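Long-range contact in putative PTS system, cellobiose-specific IIA component (Streptococcus mutans, PDB 3L8R), which probably carries a phosphoryl group on a histidine within the sugar phosphotransferase system, as a trimeric IIA component for cellobiose uptake: residues E29-S34 with V94-H99. Sequence-based numbering, arbitrary orientation.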
loop_
_atom_site.group_PDB
_atom_site.type_symbol
_atom_site.label_atom_id
_atom_site.label_comp_id
_atom_site.label_asym_id
_atom_site.label_seq_id
_atom_site.Cartn_x
_atom_site.Cartn_y
_atom_site.Cartn_z
ATOM N N GLU A 29 4.794 2.914 -17.591
ATOM C CA GLU A 29 4.927 4.311 -17.243
ATOM C C GLU A 29 4.717 4.508 -15.737
ATOM O O GLU A 29 5.484 5.209 -15.062
ATOM C CB GLU A 29 3.872 5.099 -18.018
ATOM C CG GLU A 29 4.256 6.527 -18.251
ATOM C CD GLU A 29 3.205 7.321 -18.975
ATOM O OE1 GLU A 29 2.207 6.736 -19.457
ATOM O OE2 GLU A 29 3.386 8.550 -19.057
ATOM N N ILE A 30 3.688 3.864 -15.207
ATOM C CA ILE A 30 3.386 3.930 -13.797
ATOM C C ILE A 30 4.505 3.265 -12.965
ATOM O O ILE A 30 5.130 3.916 -12.134
ATOM C CB ILE A 30 1.964 3.351 -13.517
ATOM C CG1 ILE A 30 0.884 4.258 -14.160
ATOM C CG2 ILE A 30 1.748 3.164 -12.004
ATOM C CD1 ILE A 30 -0.521 3.624 -14.257
ATOM N N ILE A 31 4.803 2.003 -13.208
ATOM C CA ILE A 31 5.945 1.348 -12.546
ATOM C C ILE A 31 7.276 2.096 -12.632
ATOM O O ILE A 31 7.941 2.271 -11.613
ATOM C CB ILE A 31 6.183 -0.044 -13.124
ATOM C CG1 ILE A 31 4.933 -0.888 -12.967
ATOM C CG2 ILE A 31 7.292 -0.698 -12.402
ATOM C CD1 ILE A 31 4.763 -1.964 -13.983
ATOM N N LEU A 32 7.690 2.526 -13.830
ATOM C CA LEU A 32 8.985 3.225 -13.914
ATOM C C LEU A 32 9.021 4.521 -13.133
ATOM O O LEU A 32 9.975 4.766 -12.397
ATOM C CB LEU A 32 9.456 3.501 -15.361
ATOM C CG LEU A 32 10.007 2.202 -15.975
ATOM C CD1 LEU A 32 9.875 2.191 -17.514
ATOM C CD2 LEU A 32 11.447 1.931 -15.501
ATOM N N ASN A 33 7.999 5.360 -13.321
ATOM C CA ASN A 33 7.983 6.633 -12.624
ATOM C C ASN A 33 7.726 6.503 -11.144
ATOM O O ASN A 33 8.276 7.260 -10.342
ATOM C CB ASN A 33 7.004 7.603 -13.263
ATOM C CG ASN A 33 7.487 8.085 -14.622
ATOM O OD1 ASN A 33 8.663 8.425 -14.787
ATOM N ND2 ASN A 33 6.579 8.129 -15.598
ATOM N N SER A 34 6.939 5.523 -10.742
ATOM C CA SER A 34 6.746 5.413 -9.308
ATOM C C SER A 34 7.943 4.733 -8.663
ATOM O O SER A 34 8.342 5.123 -7.559
ATOM C CB SER A 34 5.364 4.846 -8.918
ATOM O OG SER A 34 5.353 3.413 -8.823
ATOM N N VAL A 94 -2.207 -4.318 -12.073
ATOM C CA VAL A 94 -2.385 -4.426 -10.639
ATOM C C VAL A 94 -1.079 -4.058 -9.954
ATOM O O VAL A 94 -1.057 -3.354 -8.909
ATOM C CB VAL A 94 -2.802 -5.821 -10.217
ATOM C CG1 VAL A 94 -3.076 -5.885 -8.706
ATOM C CG2 VAL A 94 -4.034 -6.272 -11.008
ATOM N N HIS A 95 0.015 -4.487 -10.557
ATOM C CA HIS A 95 1.305 -4.402 -9.900
ATOM C C HIS A 95 1.742 -2.981 -9.929
ATOM O O HIS A 95 2.175 -2.465 -8.923
ATOM C CB HIS A 95 2.320 -5.252 -10.640
ATOM C CG HIS A 95 3.692 -5.189 -10.050
ATOM N ND1 HIS A 95 3.943 -5.503 -8.734
ATOM C CD2 HIS A 95 4.890 -4.901 -10.607
ATOM C CE1 HIS A 95 5.236 -5.367 -8.491
ATOM N NE2 HIS A 95 5.834 -4.997 -9.613
ATOM N N ALA A 96 1.613 -2.354 -11.109
ATOM C CA ALA A 96 1.849 -0.933 -11.307
ATOM C C ALA A 96 1.000 -0.038 -10.373
ATOM O O ALA A 96 1.535 0.842 -9.696
ATOM C CB ALA A 96 1.611 -0.586 -12.769
ATOM N N GLN A 97 -0.312 -0.278 -10.318
ATOM C CA GLN A 97 -1.136 0.408 -9.359
ATOM C C GLN A 97 -0.664 0.189 -7.937
ATOM O O GLN A 97 -0.721 1.124 -7.121
ATOM C CB GLN A 97 -2.590 0.011 -9.509
ATOM C CG GLN A 97 -3.227 0.435 -10.851
ATOM C CD GLN A 97 -4.669 -0.032 -10.956
ATOM O OE1 GLN A 97 -4.976 -0.985 -11.695
ATOM N NE2 GLN A 97 -5.555 0.587 -10.172
ATOM N N ASP A 98 -0.159 -0.997 -7.608
ATOM C CA ASP A 98 0.252 -1.208 -6.214
ATOM C C ASP A 98 1.533 -0.387 -6.002
ATOM O O ASP A 98 1.810 0.100 -4.913
ATOM C CB ASP A 98 0.599 -2.672 -5.896
ATOM C CG ASP A 98 -0.594 -3.599 -5.815
ATOM O OD1 ASP A 98 -1.769 -3.217 -5.428
ATOM O OD2 ASP A 98 -0.345 -4.790 -6.156
ATOM N N HIS A 99 2.348 -0.267 -7.037
ATOM C CA HIS A 99 3.583 0.465 -6.878
ATOM C C HIS A 99 3.250 1.939 -6.721
ATOM O O HIS A 99 3.771 2.606 -5.814
ATOM C CB HIS A 99 4.502 0.227 -8.074
ATOM C CG HIS A 99 5.936 0.062 -7.690
ATOM N ND1 HIS A 99 6.718 1.124 -7.250
ATOM C CD2 HIS A 99 6.721 -1.048 -7.635
ATOM C CE1 HIS A 99 7.921 0.665 -6.932
ATOM N NE2 HIS A 99 7.952 -0.642 -7.169
#
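Ile31 and Ala96 bring their CA atoms within 4.8 Å of each other where the helical segments 29-34 and 94-99, pointing roughly the same way, pass with their axes 8.3 Å apart and at an angle of 29°. Ala96 turns its single methyl toward the neighbouring helix, and two isoleucines receive it. CG1 and CD1 of Ile31 both pack on this methyl, while roughly at right angles to them Ile30 CG2 lies 3.8 Å from Ala96 CB and also comes near Ala96 O. In Ile30, CG1 stands beside the backbone N (chi1 -66°), which puts CG2 anti to that nitrogen and toward Ala96; the side chain also touches Ala73 of helix 53-82 and Leu100. The small alanine thus sits between these parts of helices 20-49 and 91-118, two members of the three-helix bundle from which each subunit of a lactose/cellobiose-type IIA trimer is built. One turn further on, the contact becomes polar: Ser34 OG and His99 ND1 share a hydrogen bond of 3.1 Å, the serine oxygen standing oblique to the imidazole ring, and either group could donate. Ser34 OG is held between its own backbone N and carbonyl carbon (chi1 89°), 3.4 Å from Ile30 O, at most a weak bond back to its own helix. Ile31 CD1 lies obliquely to the His95 ring, 4.5 Å from His95 CD2. His95 is the predicted phosphohistidine, and its side chain packs on Gln74 of a second subunit. From the same helix, Asp98 approaches its counterparts in both other subunits, consistent with its predicted part in one magnesium site shared by the trimer.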